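Local coordinates for oxidoreductase (Streptomyces globisporus, PDB 4R82), which reduces FAD with NADH and releases the FADH2 by free diffusion to the halogenase and monooxygenase of enediyne antibiotic C-1027 biosynthesis, at residues G46-S51 against K93-F98; A83-E88 against P124-A129; T32-V37 against E163-S168. All coordinates share one frame; numbering follows the deposited sequence.

Contact 1 (G46-S51 against K93-F98); sequences GMTANS and KAARHF. With FAD (flavin-adenine dinucleotide), chain K; NAD (nicotinamide-adenine-dinucleotide), chain C; ACT (acetate ion), chain H.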
loop_
_atom_site.group_PDB
_atom_site.type_symbol
_atom_site.label_atom_id
_atom_site.label_comp_id
_atom_site.label_asym_id
_atom_site.label_seq_id
_atom_site.Cartn_x
_atom_site.Cartn_y
_atom_site.Cartn_z
ATOM N N GLY A 46 -17.633 -7.867 -5.654
ATOM C CA GLY A 46 -16.514 -6.954 -5.720
ATOM C C GLY A 46 -16.466 -6.104 -4.458
ATOM O O GLY A 46 -17.482 -5.933 -3.781
HETATM N N MSE A 47 -15.285 -5.587 -4.131
HETATM C CA MSE A 47 -15.119 -4.708 -2.966
HETATM C C MSE A 47 -14.004 -3.725 -3.245
HETATM O O MSE A 47 -12.917 -4.110 -3.680
HETATM C CB MSE A 47 -14.781 -5.501 -1.697
HETATM C CG MSE A 47 -14.783 -4.627 -0.406
HETATM SE SE MSE A 47 -13.951 -5.499 1.144
HETATM C CE MSE A 47 -12.097 -5.215 0.613
ATOM N N THR A 48 -14.268 -2.449 -3.005
ATOM C CA THR A 48 -13.239 -1.434 -3.187
ATOM C C THR A 48 -12.154 -1.608 -2.121
ATOM O O THR A 48 -12.459 -1.832 -0.932
ATOM C CB THR A 48 -13.862 -0.036 -3.126
ATOM O OG1 THR A 48 -14.813 0.095 -4.192
ATOM C CG2 THR A 48 -12.796 1.040 -3.256
ATOM N N ALA A 49 -10.894 -1.565 -2.549
ATOM C CA ALA A 49 -9.771 -1.808 -1.639
ATOM C C ALA A 49 -8.568 -0.952 -1.955
ATOM O O ALA A 49 -8.103 -0.920 -3.110
ATOM C CB ALA A 49 -9.373 -3.283 -1.659
ATOM N N ASN A 50 -8.021 -0.301 -0.933
ATOM C CA ASN A 50 -6.773 0.429 -1.124
ATOM C C ASN A 50 -5.589 -0.203 -0.383
ATOM O O ASN A 50 -4.468 0.296 -0.462
ATOM C CB ASN A 50 -6.939 1.899 -0.744
ATOM C CG ASN A 50 -6.936 2.110 0.745
ATOM O OD1 ASN A 50 -7.384 1.252 1.505
ATOM N ND2 ASN A 50 -6.399 3.244 1.183
ATOM N N SER A 51 -5.837 -1.311 0.310
ATOM C CA SER A 51 -4.788 -1.995 1.063
ATOM C C SER A 51 -3.917 -2.878 0.159
ATOM O O SER A 51 -3.018 -3.566 0.639
ATOM C CB SER A 51 -5.408 -2.848 2.173
ATOM O OG SER A 51 -6.202 -3.877 1.605
ATOM N N LYS A 93 -16.800 6.639 -9.823
ATOM C CA LYS A 93 -18.142 6.070 -9.687
ATOM C C LYS A 93 -18.049 4.591 -9.338
ATOM O O LYS A 93 -18.767 4.101 -8.458
ATOM C CB LYS A 93 -18.950 6.267 -10.973
ATOM C CG LYS A 93 -20.359 5.695 -10.917
ATOM N N ALA A 94 -17.150 3.885 -10.015
ATOM C CA ALA A 94 -16.923 2.474 -9.721
ATOM C C ALA A 94 -16.366 2.275 -8.309
ATOM O O ALA A 94 -16.737 1.321 -7.619
ATOM C CB ALA A 94 -15.998 1.845 -10.763
ATOM N N ALA A 95 -15.472 3.165 -7.878
ATOM C CA ALA A 95 -14.898 3.059 -6.541
ATOM C C ALA A 95 -15.987 3.199 -5.483
ATOM O O ALA A 95 -16.031 2.439 -4.516
ATOM C CB ALA A 95 -13.815 4.098 -6.329
ATOM N N ARG A 96 -16.864 4.174 -5.673
ATOM C CA ARG A 96 -17.957 4.372 -4.726
ATOM C C ARG A 96 -18.931 3.202 -4.730
ATOM O O ARG A 96 -19.396 2.760 -3.673
ATOM C CB ARG A 96 -18.678 5.687 -5.005
ATOM C CG ARG A 96 -17.816 6.897 -4.709
ATOM C CD ARG A 96 -18.597 8.192 -4.872
ATOM N NE ARG A 96 -17.717 9.349 -4.737
ATOM C CZ ARG A 96 -17.359 9.875 -3.570
ATOM N NH1 ARG A 96 -16.551 10.926 -3.531
ATOM N NH2 ARG A 96 -17.809 9.345 -2.442
ATOM N N HIS A 97 -19.214 2.681 -5.918
ATOM C CA HIS A 97 -20.196 1.617 -6.058
ATOM C C HIS A 97 -19.770 0.355 -5.313
ATOM O O HIS A 97 -20.576 -0.275 -4.609
ATOM C CB HIS A 97 -20.410 1.285 -7.531
ATOM C CG HIS A 97 -21.362 0.158 -7.751
ATOM N ND1 HIS A 97 -22.705 0.252 -7.450
ATOM C CD2 HIS A 97 -21.164 -1.096 -8.215
ATOM C CE1 HIS A 97 -23.296 -0.895 -7.734
ATOM N NE2 HIS A 97 -22.384 -1.727 -8.204
ATOM N N PHE A 98 -18.503 -0.015 -5.463
ATOM C CA PHE A 98 -18.003 -1.229 -4.832
ATOM C C PHE A 98 -17.591 -1.035 -3.376
ATOM O O PHE A 98 -17.137 -1.971 -2.720
ATOM C CB PHE A 98 -16.875 -1.842 -5.672
ATOM C CG PHE A 98 -17.374 -2.500 -6.931
ATOM C CD1 PHE A 98 -18.042 -3.723 -6.865
ATOM C CD2 PHE A 98 -17.210 -1.886 -8.166
ATOM C CE1 PHE A 98 -18.515 -4.334 -8.024
ATOM C CE2 PHE A 98 -17.687 -2.489 -9.329
ATOM C CZ PHE A 98 -18.341 -3.707 -9.256
HETATM N N1 FAD K . -12.233 -2.462 3.025
HETATM C C2 FAD K . -11.311 -3.369 3.305
HETATM O O2 FAD K . -11.661 -4.471 4.074
HETATM N N3 FAD K . -10.054 -3.299 2.877
HETATM C C4 FAD K . -9.670 -2.251 2.130
HETATM O O4 FAD K . -8.369 -2.165 1.673
HETATM C C4X FAD K . -10.608 -1.227 1.817
HETATM N N5 FAD K . -10.212 -0.148 1.074
HETATM C C5X FAD K . -11.140 0.801 0.760
HETATM C C6 FAD K . -10.732 1.909 -0.027
HETATM C C7 FAD K . -11.666 2.901 -0.335
HETATM C C7M FAD K . -11.253 4.120 -1.190
HETATM C C8 FAD K . -12.993 2.789 0.113
HETATM C C8M FAD K . -13.989 3.875 -0.246
HETATM C C9 FAD K . -13.397 1.691 0.889
HETATM C C9A FAD K . -12.461 0.681 1.218
HETATM N N10 FAD K . -12.855 -0.406 1.977
HETATM C C10 FAD K . -11.920 -1.353 2.273
HETATM C "C1'" FAD K . -14.220 -0.562 2.485
HETATM C "C2'" FAD K . -15.093 -1.450 1.620
HETATM O "O2'" FAD K . -14.915 -1.073 0.263
HETATM C "C3'" FAD K . -16.553 -1.191 1.969
HETATM O "O3'" FAD K . -16.789 0.203 1.939
HETATM C "C4'" FAD K . -16.858 -1.640 3.364
HETATM O "O4'" FAD K . -16.232 -2.876 3.576
HETATM C "C5'" FAD K . -18.384 -1.699 3.630
HETATM O "O5'" FAD K . -19.044 -2.802 2.986
HETATM P P FAD K . -18.471 -4.339 3.063
HETATM O O1P FAD K . -19.608 -5.350 3.008
HETATM O O2P FAD K . -17.718 -4.505 4.362
HETATM O O3P FAD K . -17.554 -4.566 1.886
HETATM P PA NAD C . -11.540 7.529 5.762
HETATM O O1A NAD C . -12.499 6.387 5.435
HETATM O O2A NAD C . -11.951 8.763 4.983
HETATM O O5B NAD C . -10.111 7.116 5.260
HETATM C C5B NAD C . -8.931 7.446 5.898
HETATM C C4B NAD C . -7.975 6.347 6.077
HETATM O O4B NAD C . -8.492 5.466 7.035
HETATM C C3B NAD C . -7.796 5.581 4.834
HETATM O O3B NAD C . -6.462 5.175 4.752
HETATM C C2B NAD C . -8.635 4.402 5.015
HETATM O O2B NAD C . -8.221 3.338 4.234
HETATM C C1B NAD C . -8.478 4.132 6.437
HETATM N N9A NAD C . -9.561 3.339 7.033
HETATM C C8A NAD C . -10.865 3.670 7.109
HETATM N N7A NAD C . -11.558 2.700 7.728
HETATM C C5A NAD C . -10.680 1.724 8.052
HETATM C C6A NAD C . -10.795 0.489 8.692
HETATM N N6A NAD C . -12.022 0.042 9.145
HETATM N N1A NAD C . -9.694 -0.255 8.871
HETATM C C2A NAD C . -8.491 0.146 8.435
HETATM N N3A NAD C . -8.343 1.330 7.825
HETATM C C4A NAD C . -9.411 2.128 7.617
HETATM O O3 NAD C . -11.591 7.854 7.302
HETATM C C ACT H . -16.746 3.699 -13.863
HETATM O O ACT H . -16.395 4.492 -12.956
HETATM O OXT ACT H . -15.866 3.367 -14.694
HETATM C CH3 ACT H . -18.148 3.170 -13.942
#

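Contact 2 (A83-E88 against P124-A129); sequences AVSVLE and PLIAGA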
loop_
_atom_site.group_PDB
_atom_site.type_symbol
_atom_site.label_atom_id
_atom_site.label_comp_id
_atom_site.label_asym_id
_atom_site.label_seq_id
_atom_site.Cartn_x
_atom_site.Cartn_y
_atom_site.Cartn_z
ATOM N N ALA A 83 -9.327 -11.478 -8.071
ATOM C CA ALA A 83 -8.757 -10.575 -9.054
ATOM C C ALA A 83 -8.670 -9.180 -8.483
ATOM O O ALA A 83 -9.431 -8.806 -7.569
ATOM C CB ALA A 83 -9.557 -10.581 -10.348
ATOM N N VAL A 84 -7.715 -8.423 -9.007
ATOM C CA VAL A 84 -7.562 -7.027 -8.611
ATOM C C VAL A 84 -7.654 -6.150 -9.854
ATOM O O VAL A 84 -6.934 -6.375 -10.829
ATOM C CB VAL A 84 -6.194 -6.798 -7.923
ATOM C CG1 VAL A 84 -6.004 -5.311 -7.561
ATOM C CG2 VAL A 84 -6.051 -7.677 -6.692
ATOM N N SER A 85 -8.530 -5.138 -9.820
ATOM C CA SER A 85 -8.616 -4.185 -10.907
ATOM C C SER A 85 -8.153 -2.856 -10.350
ATOM O O SER A 85 -8.804 -2.295 -9.460
ATOM C CB SER A 85 -10.055 -4.065 -11.422
ATOM O OG SER A 85 -10.520 -5.300 -11.947
ATOM N N VAL A 86 -7.029 -2.358 -10.863
ATOM C CA VAL A 86 -6.510 -1.069 -10.427
ATOM C C VAL A 86 -7.272 0.021 -11.159
ATOM O O VAL A 86 -7.221 0.110 -12.393
ATOM C CB VAL A 86 -5.020 -0.931 -10.734
ATOM C CG1 VAL A 86 -4.527 0.474 -10.370
ATOM C CG2 VAL A 86 -4.228 -2.010 -9.997
ATOM N N LEU A 87 -7.985 0.857 -10.413
ATOM C CA LEU A 87 -8.894 1.808 -11.039
ATOM C C LEU A 87 -8.172 2.992 -11.655
ATOM O O LEU A 87 -7.233 3.536 -11.076
ATOM C CB LEU A 87 -9.960 2.303 -10.048
ATOM C CG LEU A 87 -10.923 1.227 -9.529
ATOM C CD1 LEU A 87 -11.969 1.874 -8.602
ATOM C CD2 LEU A 87 -11.592 0.481 -10.683
ATOM N N GLU A 88 -8.642 3.378 -12.836
ATOM C CA GLU A 88 -8.117 4.494 -13.593
ATOM C C GLU A 88 -8.673 5.822 -13.070
ATOM O O GLU A 88 -9.685 5.846 -12.373
ATOM C CB GLU A 88 -8.472 4.257 -15.070
ATOM C CG GLU A 88 -7.949 5.253 -16.066
ATOM C CD GLU A 88 -8.898 6.419 -16.247
ATOM O OE1 GLU A 88 -10.102 6.239 -15.947
ATOM O OE2 GLU A 88 -8.445 7.505 -16.671
ATOM N N PRO A 124 -15.172 -11.256 -12.342
ATOM C CA PRO A 124 -15.341 -10.111 -13.238
ATOM C C PRO A 124 -14.181 -9.133 -13.088
ATOM O O PRO A 124 -13.795 -8.798 -11.968
ATOM C CB PRO A 124 -16.649 -9.474 -12.747
ATOM C CG PRO A 124 -17.380 -10.586 -12.050
ATOM C CD PRO A 124 -16.295 -11.388 -11.390
ATOM N N LEU A 125 -13.613 -8.689 -14.204
ATOM C CA LEU A 125 -12.519 -7.728 -14.156
ATOM C C LEU A 125 -13.102 -6.395 -14.617
ATOM O O LEU A 125 -13.828 -6.362 -15.602
ATOM C CB LEU A 125 -11.402 -8.153 -15.112
ATOM C CG LEU A 125 -10.893 -9.581 -14.913
ATOM C CD1 LEU A 125 -9.870 -9.944 -15.977
ATOM C CD2 LEU A 125 -10.279 -9.692 -13.557
ATOM N N ILE A 126 -12.813 -5.309 -13.905
ATOM C CA ILE A 126 -13.490 -4.047 -14.193
ATOM C C ILE A 126 -12.929 -3.393 -15.457
ATOM O O ILE A 126 -11.727 -3.134 -15.550
ATOM C CB ILE A 126 -13.386 -3.062 -13.011
ATOM C CG1 ILE A 126 -13.829 -3.732 -11.704
ATOM C CG2 ILE A 126 -14.230 -1.819 -13.277
ATOM C CD1 ILE A 126 -15.207 -4.352 -11.742
ATOM N N ALA A 127 -13.796 -3.139 -16.434
ATOM C CA ALA A 127 -13.357 -2.532 -17.689
ATOM C C ALA A 127 -12.884 -1.112 -17.415
ATOM O O ALA A 127 -13.391 -0.450 -16.505
ATOM C CB ALA A 127 -14.496 -2.533 -18.716
ATOM N N GLY A 128 -11.909 -0.642 -18.192
ATOM C CA GLY A 128 -11.408 0.708 -18.015
ATOM C C GLY A 128 -10.290 0.841 -17.001
ATOM O O GLY A 128 -9.746 1.931 -16.817
ATOM N N ALA A 129 -9.937 -0.265 -16.352
ATOM C CA ALA A 129 -8.907 -0.275 -15.321
ATOM C C ALA A 129 -7.504 -0.067 -15.894
ATOM O O ALA A 129 -7.247 -0.365 -17.069
ATOM C CB ALA A 129 -8.965 -1.594 -14.558
HETATM O O HOH W 1 -11.104 4.201 -17.499
#

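Contact 3 (T32-V37 against E163-S168); sequences TGVTVV and EGMLFS. With FAD (flavin-adenine dinucleotide), chain K; NAD (nicotinamide-adenine-dinucleotide), chain C; ACT (acetate ion), chain G.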
loop_
_atom_site.group_PDB
_atom_site.type_symbol
_atom_site.label_atom_id
_atom_site.label_comp_id
_atom_site.label_asym_id
_atom_site.label_seq_id
_atom_site.Cartn_x
_atom_site.Cartn_y
_atom_site.Cartn_z
ATOM N N THR A 32 -2.600 6.439 -1.688
ATOM C CA THR A 32 -2.595 5.185 -2.426
ATOM C C THR A 32 -3.440 5.314 -3.686
ATOM O O THR A 32 -4.188 6.277 -3.855
ATOM C CB THR A 32 -3.212 4.031 -1.596
ATOM O OG1 THR A 32 -4.608 4.273 -1.426
ATOM C CG2 THR A 32 -2.563 3.904 -0.219
ATOM N N GLY A 33 -3.343 4.314 -4.556
ATOM C CA GLY A 33 -4.343 4.125 -5.583
ATOM C C GLY A 33 -5.586 3.481 -5.001
ATOM O O GLY A 33 -5.733 3.362 -3.776
ATOM N N VAL A 34 -6.491 3.068 -5.880
ATOM C CA VAL A 34 -7.724 2.416 -5.458
ATOM C C VAL A 34 -7.936 1.234 -6.378
ATOM O O VAL A 34 -7.792 1.369 -7.593
ATOM C CB VAL A 34 -8.925 3.369 -5.601
ATOM C CG1 VAL A 34 -10.188 2.704 -5.075
ATOM C CG2 VAL A 34 -8.671 4.678 -4.855
ATOM N N THR A 35 -8.259 0.076 -5.809
ATOM C CA THR A 35 -8.580 -1.092 -6.622
ATOM C C THR A 35 -9.992 -1.554 -6.325
ATOM O O THR A 35 -10.603 -1.144 -5.326
ATOM C CB THR A 35 -7.645 -2.287 -6.330
ATOM O OG1 THR A 35 -8.002 -2.875 -5.072
ATOM C CG2 THR A 35 -6.188 -1.840 -6.282
ATOM N N VAL A 36 -10.510 -2.416 -7.190
ATOM C CA VAL A 36 -11.674 -3.220 -6.819
ATOM C C VAL A 36 -11.186 -4.654 -6.831
ATOM O O VAL A 36 -10.641 -5.131 -7.837
ATOM C CB VAL A 36 -12.854 -3.052 -7.789
ATOM C CG1 VAL A 36 -13.984 -4.012 -7.427
ATOM C CG2 VAL A 36 -13.367 -1.611 -7.762
ATOM N N VAL A 37 -11.346 -5.330 -5.700
ATOM C CA VAL A 37 -11.058 -6.750 -5.618
ATOM C C VAL A 37 -12.319 -7.514 -5.989
ATOM O O VAL A 37 -13.402 -7.195 -5.492
ATOM C CB VAL A 37 -10.628 -7.132 -4.190
ATOM C CG1 VAL A 37 -10.465 -8.651 -4.053
ATOM C CG2 VAL A 37 -9.322 -6.428 -3.831
ATOM N N GLU A 163 -3.855 5.857 -16.334
ATOM C CA GLU A 163 -3.173 6.226 -15.102
ATOM C C GLU A 163 -4.153 6.075 -13.942
ATOM O O GLU A 163 -5.337 6.371 -14.096
ATOM C CB GLU A 163 -2.732 7.684 -15.239
ATOM C CG GLU A 163 -1.902 8.238 -14.118
ATOM C CD GLU A 163 -1.098 9.430 -14.587
ATOM O OE1 GLU A 163 0.051 9.226 -15.029
ATOM O OE2 GLU A 163 -1.628 10.559 -14.543
ATOM N N GLY A 164 -3.673 5.625 -12.782
ATOM C CA GLY A 164 -4.556 5.339 -11.658
ATOM C C GLY A 164 -5.186 6.534 -10.946
ATOM O O GLY A 164 -4.642 7.642 -10.946
HETATM N N MSE A 165 -6.357 6.311 -10.351
HETATM C CA MSE A 165 -6.932 7.322 -9.473
HETATM C C MSE A 165 -6.199 7.259 -8.144
HETATM O O MSE A 165 -5.465 6.302 -7.882
HETATM C CB MSE A 165 -8.442 7.113 -9.301
HETATM C CG MSE A 165 -8.852 5.776 -8.734
HETATM SE SE MSE A 165 -10.809 5.654 -8.493
HETATM C CE MSE A 165 -11.067 7.211 -7.392
ATOM N N LEU A 166 -6.386 8.286 -7.316
ATOM C CA LEU A 166 -5.705 8.399 -6.031
ATOM C C LEU A 166 -6.715 8.554 -4.901
ATOM O O LEU A 166 -7.826 9.054 -5.111
ATOM C CB LEU A 166 -4.774 9.613 -6.033
ATOM C CG LEU A 166 -3.699 9.565 -7.113
ATOM C CD1 LEU A 166 -2.975 10.883 -7.221
ATOM C CD2 LEU A 166 -2.731 8.454 -6.765
ATOM N N PHE A 167 -6.306 8.120 -3.710
ATOM C CA PHE A 167 -7.093 8.245 -2.484
ATOM C C PHE A 167 -6.114 8.733 -1.416
ATOM O O PHE A 167 -5.105 8.071 -1.124
ATOM C CB PHE A 167 -7.649 6.863 -2.115
ATOM C CG PHE A 167 -8.514 6.837 -0.878
ATOM C CD1 PHE A 167 -9.589 7.703 -0.731
ATOM C CD2 PHE A 167 -8.282 5.885 0.114
ATOM C CE1 PHE A 167 -10.392 7.649 0.401
ATOM C CE2 PHE A 167 -9.083 5.835 1.248
ATOM C CZ PHE A 167 -10.131 6.714 1.383
ATOM N N SER A 168 -6.399 9.892 -0.842
ATOM C CA SER A 168 -5.494 10.466 0.145
ATOM C C SER A 168 -6.279 11.421 1.020
ATOM O O SER A 168 -7.139 12.156 0.534
ATOM C CB SER A 168 -4.338 11.192 -0.556
ATOM O OG SER A 168 -3.432 11.762 0.380
HETATM N N1 FAD K . -12.233 -2.462 3.025
HETATM C C2 FAD K . -11.311 -3.369 3.305
HETATM O O2 FAD K . -11.661 -4.471 4.074
HETATM N N3 FAD K . -10.054 -3.299 2.877
HETATM C C4 FAD K . -9.670 -2.251 2.130
HETATM O O4 FAD K . -8.369 -2.165 1.673
HETATM C C4X FAD K . -10.608 -1.227 1.817
HETATM N N5 FAD K . -10.212 -0.148 1.074
HETATM C C5X FAD K . -11.140 0.801 0.760
HETATM C C6 FAD K . -10.732 1.909 -0.027
HETATM C C7 FAD K . -11.666 2.901 -0.335
HETATM C C7M FAD K . -11.253 4.120 -1.190
HETATM C C8 FAD K . -12.993 2.789 0.113
HETATM C C8M FAD K . -13.989 3.875 -0.246
HETATM C C9 FAD K . -13.397 1.691 0.889
HETATM C C9A FAD K . -12.461 0.681 1.218
HETATM N N10 FAD K . -12.855 -0.406 1.977
HETATM C C10 FAD K . -11.920 -1.353 2.273
HETATM C "C1'" FAD K . -14.220 -0.562 2.485
HETATM C "C2'" FAD K . -15.093 -1.450 1.620
HETATM O "O2'" FAD K . -14.915 -1.073 0.263
HETATM C "C3'" FAD K . -16.553 -1.191 1.969
HETATM O "O3'" FAD K . -16.789 0.203 1.939
HETATM C "C4'" FAD K . -16.858 -1.640 3.364
HETATM O "O4'" FAD K . -16.232 -2.876 3.576
HETATM C "C5'" FAD K . -18.384 -1.699 3.630
HETATM O "O5'" FAD K . -19.044 -2.802 2.986
HETATM P P FAD K . -18.471 -4.339 3.063
HETATM O O1P FAD K . -19.608 -5.350 3.008
HETATM O O2P FAD K . -17.718 -4.505 4.362
HETATM O O3P FAD K . -17.554 -4.566 1.886
HETATM P PA NAD C . -11.540 7.529 5.762
HETATM O O1A NAD C . -12.499 6.387 5.435
HETATM O O2A NAD C . -11.951 8.763 4.983
HETATM O O5B NAD C . -10.111 7.116 5.260
HETATM C C5B NAD C . -8.931 7.446 5.898
HETATM C C4B NAD C . -7.975 6.347 6.077
HETATM O O4B NAD C . -8.492 5.466 7.035
HETATM C C3B NAD C . -7.796 5.581 4.834
HETATM O O3B NAD C . -6.462 5.175 4.752
HETATM C C2B NAD C . -8.635 4.402 5.015
HETATM O O2B NAD C . -8.221 3.338 4.234
HETATM C C1B NAD C . -8.478 4.132 6.437
HETATM N N9A NAD C . -9.561 3.339 7.033
HETATM C C8A NAD C . -10.865 3.670 7.109
HETATM N N7A NAD C . -11.558 2.700 7.728
HETATM C C5A NAD C . -10.680 1.724 8.052
HETATM C C6A NAD C . -10.795 0.489 8.692
HETATM N N6A NAD C . -12.022 0.042 9.145
HETATM N N1A NAD C . -9.694 -0.255 8.871
HETATM C C2A NAD C . -8.491 0.146 8.435
HETATM N N3A NAD C . -8.343 1.330 7.825
HETATM C C4A NAD C . -9.411 2.128 7.617
HETATM O O3 NAD C . -11.591 7.854 7.302
HETATM C C ACT G . -3.721 14.748 1.473
HETATM O O ACT G . -3.602 15.738 2.236
HETATM O OXT ACT G . -4.063 13.672 2.008
HETATM C CH3 ACT G . -3.461 14.838 0.001
HETATM O O HOH W 2 -5.509 3.588 -8.641
#

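Contact 1 (G46-S51 against K93-F98)
Thr48 meets the C-terminal end of helix 92-97 through two hydrogen bonds, an example of a strand at the side of a sheet binding carbonyls at the end of a helix. The backbone N of Thr48 donates to Phe98 O at 2.9 Å, reaching that carbonyl from well above its plane, 64° out of it. The hydroxyl takes the other carbonyl: Thr48 OG1 gives its proton to Ala95 O at 2.7 Å, in the carbonyl plane and on a lone pair. A chi1 of -62° sets OG1 beside its own backbone N, which lets one residue serve both acceptors. A weaker CA-H...O contact, from Met47 CA at 3.4 Å, uses the same oxygen, Phe98 O.

Packing completes the join. The Phe98 ring sits directly on the glycine backbone of Gly46, with CD1 3.7 Å from Gly46 C. His97 CD2 sits over the centre of one ring face.

The same strand and the loop after it also hold the flavin. Thr48 O accepts from the ribityl hydroxyl FAD O2' at 2.8 Å, while Asn50 N donates to FAD N5 at 3.0 Å and Ser51 N to FAD O4. The methyl CE of Met47, a selenomethionine, lies against the pyrimidine end of the isoalloxazine.

Strand 45-49 is one of the two outermost strands of the seven-stranded sheet within this chain and pairs with strand 35-39. Helix 92-97 packs beside it, Ala95 touching Phe172 of strand 171-173, and Phe98 fits against Val36, Val113 and Phe110.

Contact 2 (A83-E88 against P124-A129)
Ser85 and Ala129, each with 59 Å² buried here, join the large antiparallel sheet of the flavin reductase domain to a short strand that ends in a type II turn, Ile126 to Ala129. Strands 83-86 and 124-126 run nearly parallel, 14° apart, but their axes are 6.6 Å apart and no backbone-to-backbone hydrogen bond links them. The case illustrates how a side chain can link two strands that share no backbone bonds.

Ser85 does this work. With chi1 at -62° its hydroxyl lies beside its own backbone N, and Ile126 N donates to Ser85 OG at 3.0 Å in a nearly straight bond of 169°. CB and OG of Ser85 also rest against CB and CG1 of Ile126, so the polar link is flanked by hydrocarbon. His132 of strand 131-143 borders Ser85, and its NE2 is hydrogen-bonded to Ile126 O.

Ala129 follows the turn and brings its methyl back to the sheet: CB lies 3.3 Å from Val86 O and 4.1 Å from Ser85 CB. Gly128 has the positive phi expected of the third residue of a type II turn, and its carbonyl oxygen approaches Glu88 CB.

Ile126 and Leu125 send their side chains to different neighbours. Ile126 CG2 meets Leu87 CD2 loosely, whereas Leu125 CD2 presses on Ala83 CB at 3.4 Å, tighter than usual for two carbons. Glu88 OE1 is held by Gly90 N, and a water bridges the same oxygen to the turn, donating to Glu88 OE1 at 2.8 Å and to Gly128 O at 2.7 Å.

Contact 3 (T32-V37 against E163-S168)
A single antiparallel beta bridge beside the flavin and nucleotide pocket joins Thr32 to Phe167, and shows how a minimal backbone pairing can place an aromatic wall of a binding site. It is a hydrogen-bonded pair: Thr32 N donates to Phe167 O at 3.0 Å, and Phe167 N returns a bond to Thr32 O at 2.8 Å, almost head-on to the carbonyl. Two CA-H...O contacts extend it, from Leu166 CA to Thr32 O and from Gly33 CA to Met165 O. Next to the bridge a water lies between the chains, accepting from Val34 N at 3.0 Å and lying 2.8 Å from Met165 O.

With chi1 at -179°, CG of Phe167 stands anti to the backbone N, and the ring reaches the ligands. The flavin methyl FAD C7M sits over the centre of one ring face, 3.6 Å above the plane. Thr32 OG1 lies at the ring edge, as does NAD O2B in the ring plane; the Thr32 hydroxyl itself donates to Gly33 O at 2.8 Å. At the foot of the Phe167 side chain, Val34 CG2 packs on Phe167 CB at 3.7 Å, and Val34 CB on CG of Met165, a selenomethionine.

Strand 166-168 forms a two-stranded sheet with 171-173, whose Phe172 touches both Val34 and Met165. Residues 32-37 include the start of strand 35-39, set between strands 45-49 and 81-86, while Thr32 and Leu166 pack on Phe30 and Pro31 of the second subunit.

In the fold
All three contacts are buried, and all reach the same seven-stranded sheet, in which strand 35-39 of contact 3 lies between strand 45-49 of contact 1 and strand 81-86 of contact 2. Backbone bonds to both neighbours connect them, while Phe98 and Ile126 pack directly between contacts 1 and 2. Their chemistry follows their place. Contacts 1 and 3 border the FAD and NAD pocket, one offering polar backbone groups and the other an aromatic face. Contact 2, which does not touch FAD or NAD, is mainly packing, with one serine-mediated bond and a water bridge, and its turn is partly exposed. Contacts 1 and 2 alternate along the chain, both nested within contact 3.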